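Local coordinates for aerobactin synthase IucC (Klebsiella pneumoniae, PDB 6CN7), which probably catalyses the final step of aerobactin synthesis, the ATP-dependent joining of a second acetyl-hydroxylysine to citryl-acetyl-hydroxylysine, giving the siderophore for iron uptake, at residues V307-T313 with H412-Y417; R13-A17 with I62-R68. The protein carries 5 engineered substitutions. All coordinates share one frame; numbering follows the deposited sequence.

Interaction 1: V307-T313 with H412-Y417; sequences VFATDAT and HLLCRY
F308 and L413, 8.8 Å apart at their CA atoms, and T313 and H412, 7.7 Å apart at theirs, mark where the corner between helices 291-310 and 312-317 meets the C-terminal end of helix 395-417. The corner turns on an N-cap aspartate: D311 is the first residue to leave helical backbone angles, and its OD1 accepts a hydrogen bond from the backbone N of L314 at the start of the next helix. The same carboxylate also serves the facing helix. With CG anti to the backbone N (chi1 -173°), D311 points its acid group at H412, whose NE2 gives OD2 a nearly straight hydrogen bond (2.9 Å, 170° at the hydrogen) on the syn side; a weaker bond from NE2 runs to OD1. Y417 OH donates to D311 OD2 at 2.8 Å from the anti side, on the same face of the carboxylate plane. R416 NH1 adds a salt bridge to that oxygen. Aspartate suits the place because its short chain lets one oxygen cap a helix while the other gathers donors, which would probably stabilise its negative charge. H412 is held from its other nitrogen too, through ND1 and Y519 OH. Its ring is sandwiched between T313 CB, 3.7 Å from the ring centroid in a CH-pi contact, and R416 CB over the opposite face; T313 OG1 meanwhile bonds H523 NE2. Beside this polar cluster the packing turns apolar, with F308 CE1 presenting its ring edge to L413 CD1 at 4.0 Å. The branched V307 gives Y417 a compact methyl partner: CG1 sits 3.7 Å from the ring centroid, 24° off the normal, while R416 CG lies over the other face.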
# COMPACT_ATOMS: atom_id res chain seq x y z
N VAL A 307 -18.03 2.91 39.92
CA VAL A 307 -18.81 1.75 40.36
C VAL A 307 -17.92 0.74 41.05
O VAL A 307 -18.24 0.24 42.14
CB VAL A 307 -19.56 1.13 39.17
CG1 VAL A 307 -20.27 -0.16 39.58
CG2 VAL A 307 -20.56 2.12 38.58
N PHE A 308 -16.78 0.41 40.43
CA PHE A 308 -15.87 -0.57 41.01
C PHE A 308 -15.26 -0.08 42.32
O PHE A 308 -14.92 -0.89 43.18
CB PHE A 308 -14.77 -0.92 40.01
CG PHE A 308 -15.21 -1.87 38.93
CD1 PHE A 308 -16.48 -1.77 38.38
CD2 PHE A 308 -14.36 -2.86 38.47
CE1 PHE A 308 -16.89 -2.65 37.39
CE2 PHE A 308 -14.77 -3.74 37.49
CZ PHE A 308 -16.03 -3.63 36.95
N ALA A 309 -15.12 1.24 42.48
CA ALA A 309 -14.59 1.78 43.72
C ALA A 309 -15.62 1.74 44.84
O ALA A 309 -15.28 1.48 46.00
CB ALA A 309 -14.10 3.21 43.51
N THR A 310 -16.89 1.99 44.51
CA THR A 310 -17.95 2.04 45.51
C THR A 310 -18.44 0.65 45.88
O THR A 310 -18.50 0.29 47.06
CB THR A 310 -19.10 2.91 45.00
OG1 THR A 310 -18.65 4.25 44.81
CG2 THR A 310 -20.28 2.90 45.98
N ASP A 311 -18.81 -0.14 44.88
CA ASP A 311 -19.40 -1.45 45.12
C ASP A 311 -18.45 -2.34 45.90
O ASP A 311 -17.31 -2.57 45.49
CB ASP A 311 -19.77 -2.10 43.79
CG ASP A 311 -20.53 -3.39 43.97
OD1 ASP A 311 -19.89 -4.45 44.13
OD2 ASP A 311 -21.78 -3.35 43.98
N ALA A 312 -18.92 -2.86 47.04
CA ALA A 312 -18.06 -3.66 47.91
C ALA A 312 -17.67 -4.98 47.25
O ALA A 312 -16.52 -5.42 47.35
CB ALA A 312 -18.75 -3.92 49.24
N THR A 313 -18.62 -5.63 46.57
CA THR A 313 -18.31 -6.89 45.89
C THR A 313 -17.21 -6.70 44.85
O THR A 313 -16.32 -7.54 44.71
CB THR A 313 -19.57 -7.46 45.25
OG1 THR A 313 -20.56 -7.68 46.26
CG2 THR A 313 -19.28 -8.78 44.54
N HIS A 412 -21.47 -10.04 38.62
CA HIS A 412 -22.06 -9.09 39.56
C HIS A 412 -22.37 -7.77 38.87
O HIS A 412 -23.46 -7.21 39.05
CB HIS A 412 -21.11 -8.87 40.74
CG HIS A 412 -21.58 -7.84 41.71
ND1 HIS A 412 -22.68 -8.02 42.52
CD2 HIS A 412 -21.09 -6.61 42.02
CE1 HIS A 412 -22.85 -6.96 43.28
NE2 HIS A 412 -21.90 -6.09 42.99
N LEU A 413 -21.43 -7.26 38.07
CA LEU A 413 -21.69 -6.05 37.30
C LEU A 413 -22.97 -6.18 36.49
O LEU A 413 -23.78 -5.25 36.42
CB LEU A 413 -20.50 -5.75 36.39
CG LEU A 413 -20.58 -4.47 35.54
CD1 LEU A 413 -20.68 -3.23 36.42
CD2 LEU A 413 -19.38 -4.37 34.62
N LEU A 414 -23.19 -7.35 35.88
CA LEU A 414 -24.36 -7.56 35.04
C LEU A 414 -25.64 -7.60 35.87
O LEU A 414 -26.61 -6.88 35.58
CB LEU A 414 -24.21 -8.85 34.24
CG LEU A 414 -25.46 -9.33 33.48
CD1 LEU A 414 -25.91 -8.29 32.47
CD2 LEU A 414 -25.19 -10.66 32.80
N CYS A 415 -25.67 -8.43 36.91
CA CYS A 415 -26.91 -8.67 37.64
C CYS A 415 -27.34 -7.47 38.47
O CYS A 415 -28.54 -7.25 38.67
CB CYS A 415 -26.78 -9.90 38.53
SG CYS A 415 -26.44 -11.41 37.60
N ARG A 416 -26.38 -6.68 38.96
CA ARG A 416 -26.70 -5.53 39.81
C ARG A 416 -26.93 -4.26 39.00
O ARG A 416 -27.85 -3.50 39.29
CB ARG A 416 -25.59 -5.31 40.83
CG ARG A 416 -25.71 -4.02 41.66
CD ARG A 416 -26.02 -4.33 43.10
NE ARG A 416 -26.03 -3.13 43.95
CZ ARG A 416 -25.09 -2.82 44.84
NH1 ARG A 416 -24.04 -3.62 45.03
NH2 ARG A 416 -25.20 -1.71 45.55
N TYR A 417 -26.10 -4.02 37.98
CA TYR A 417 -26.14 -2.77 37.24
C TYR A 417 -26.64 -2.94 35.81
O TYR A 417 -26.71 -1.96 35.07
CB TYR A 417 -24.74 -2.14 37.22
CG TYR A 417 -24.18 -1.89 38.60
CD1 TYR A 417 -24.64 -0.82 39.37
CD2 TYR A 417 -23.20 -2.71 39.14
CE1 TYR A 417 -24.13 -0.59 40.63
CE2 TYR A 417 -22.69 -2.48 40.40
CZ TYR A 417 -23.16 -1.42 41.14
OH TYR A 417 -22.66 -1.19 42.40

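Interaction 2: R13-A17 with I62-R68; sequences RQLVA and IDAQTLR
Two arginines, R13 from the helix and R68 from the loop, converge on one backbone oxygen, that of L67, although R13 NH1 and R68 NH1 are then only 3.9 Å apart. The setting is helix 4-25 packed against an Asx turn that follows strand 60-62, the edge of the small antiparallel sheet. R13 NH1 reaches L67 O at 3.0 Å with an angle of 153° at the hydrogen, and makes a weak second bond to A64 O. Its chain is extended from CG to NE (chi2 -174°), the length needed to carry a guanidinium from the helix across the loop; D9 forms a salt bridge to R13 NE, which probably eases the crowding of like charges. R68 NH1 comes to L67 O from above the carbonyl plane. The turn is stiffened from within: D63 OD1 accepts from Q65 N, and D63 O takes both the N and the OG1 of T66. The alanines A17 and A64 let helix and turn close in, to 5.4 Å between R13 CA and A64 CA. The methyl of A17 meets I62 CG2 at 3.7 Å. Leucine suits position 67 because it is long enough for L67 CD1 to touch both A17 CB and V16 CG1, the latter at 3.8 Å. On the exposed flank of the helix, the bent side chain of Q14 brings OE1 to 3.3 Å from A64 CB.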
# COMPACT_ATOMS: atom_id res chain seq x y z
N ARG A 13 -1.26 -29.09 9.60
CA ARG A 13 -2.06 -30.05 10.35
C ARG A 13 -2.80 -29.36 11.50
O ARG A 13 -3.99 -29.60 11.71
CB ARG A 13 -1.18 -31.18 10.88
CG ARG A 13 -0.75 -32.15 9.81
CD ARG A 13 -0.00 -33.35 10.37
NE ARG A 13 0.38 -34.27 9.30
CZ ARG A 13 -0.35 -35.29 8.89
NH1 ARG A 13 -1.52 -35.57 9.45
NH2 ARG A 13 0.09 -36.06 7.90
N GLN A 14 -2.10 -28.51 12.25
CA GLN A 14 -2.75 -27.80 13.35
C GLN A 14 -3.92 -26.96 12.85
O GLN A 14 -4.98 -26.92 13.48
CB GLN A 14 -1.74 -26.92 14.08
CG GLN A 14 -0.58 -27.69 14.72
CD GLN A 14 -0.98 -28.47 15.95
OE1 GLN A 14 -0.96 -29.70 15.94
NE2 GLN A 14 -1.34 -27.77 17.01
N LEU A 15 -3.75 -26.29 11.70
CA LEU A 15 -4.81 -25.43 11.20
C LEU A 15 -5.99 -26.25 10.69
O LEU A 15 -7.15 -25.90 10.94
CB LEU A 15 -4.27 -24.51 10.11
CG LEU A 15 -5.29 -23.54 9.51
CD1 LEU A 15 -5.97 -22.71 10.59
CD2 LEU A 15 -4.64 -22.62 8.48
N VAL A 16 -5.72 -27.34 9.96
CA VAL A 16 -6.80 -28.21 9.50
C VAL A 16 -7.60 -28.72 10.69
O VAL A 16 -8.84 -28.72 10.67
CB VAL A 16 -6.24 -29.37 8.65
CG1 VAL A 16 -7.30 -30.44 8.40
CG2 VAL A 16 -5.71 -28.84 7.33
N ALA A 17 -6.91 -29.18 11.73
CA ALA A 17 -7.60 -29.68 12.91
C ALA A 17 -8.43 -28.58 13.57
O ALA A 17 -9.57 -28.83 14.00
CB ALA A 17 -6.60 -30.26 13.91
N ILE A 62 -9.06 -32.66 18.47
CA ILE A 62 -8.51 -33.45 17.36
C ILE A 62 -7.01 -33.58 17.53
O ILE A 62 -6.31 -32.59 17.78
CB ILE A 62 -8.87 -32.80 16.01
CG1 ILE A 62 -10.38 -32.88 15.79
CG2 ILE A 62 -8.10 -33.47 14.87
CD1 ILE A 62 -10.87 -32.25 14.50
N ASP A 63 -6.51 -34.81 17.40
CA ASP A 63 -5.07 -35.07 17.36
C ASP A 63 -4.58 -34.82 15.94
O ASP A 63 -4.83 -35.63 15.04
CB ASP A 63 -4.77 -36.49 17.81
CG ASP A 63 -3.28 -36.80 17.84
OD1 ASP A 63 -2.48 -35.97 17.35
OD2 ASP A 63 -2.91 -37.88 18.36
N ALA A 64 -3.87 -33.71 15.74
CA ALA A 64 -3.53 -33.27 14.39
C ALA A 64 -2.66 -34.28 13.65
O ALA A 64 -2.69 -34.33 12.42
CB ALA A 64 -2.82 -31.91 14.45
N GLN A 65 -1.89 -35.10 14.37
CA GLN A 65 -1.01 -36.04 13.70
C GLN A 65 -1.78 -37.17 13.02
O GLN A 65 -1.29 -37.76 12.05
CB GLN A 65 0.00 -36.62 14.69
CG GLN A 65 1.14 -35.67 15.05
CD GLN A 65 2.00 -35.34 13.85
OE1 GLN A 65 2.36 -36.21 13.06
NE2 GLN A 65 2.34 -34.06 13.71
N THR A 66 -2.98 -37.48 13.51
CA THR A 66 -3.77 -38.57 12.94
C THR A 66 -4.55 -38.16 11.70
O THR A 66 -5.16 -39.03 11.07
CB THR A 66 -4.74 -39.11 13.99
OG1 THR A 66 -5.72 -38.11 14.31
CG2 THR A 66 -4.00 -39.51 15.27
N LEU A 67 -4.55 -36.88 11.34
CA LEU A 67 -5.37 -36.42 10.23
C LEU A 67 -5.03 -37.15 8.94
O LEU A 67 -3.86 -37.27 8.57
CB LEU A 67 -5.20 -34.91 10.04
CG LEU A 67 -5.97 -34.02 11.03
CD1 LEU A 67 -5.51 -32.58 10.91
CD2 LEU A 67 -7.47 -34.12 10.81
N ARG A 68 -6.07 -37.63 8.25
CA ARG A 68 -5.93 -38.29 6.96
C ARG A 68 -7.03 -37.80 6.03
O ARG A 68 -8.19 -37.71 6.43
CB ARG A 68 -6.03 -39.81 7.09
CG ARG A 68 -4.93 -40.46 7.90
CD ARG A 68 -3.61 -40.45 7.15
NE ARG A 68 -2.59 -41.20 7.88
CZ ARG A 68 -1.82 -40.70 8.83
NH1 ARG A 68 -1.94 -39.43 9.20
NH2 ARG A 68 -0.92 -41.47 9.43

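Overall arrangement
The two contacts lie on opposite sides of the chain's centre, with their own centres 44 Å apart and their nearest atoms about 30 Å apart. They follow one another along the sequence: interaction 2 closes before interaction 1 opens, and they share no helix or sheet. Interaction 2 fastens the N-terminal helix 4-25 to the loop leaving the four-stranded antiparallel sheet. Interaction 1 is more deeply buried and joins helices 291-310 and 312-317 to helix 395-417, thus bringing together the parts of the chain that match the IucA/IucC and FhuF-like sequence families. Each joins segments well separated in sequence, 45 residues apart in interaction 2 and 99 in interaction 1.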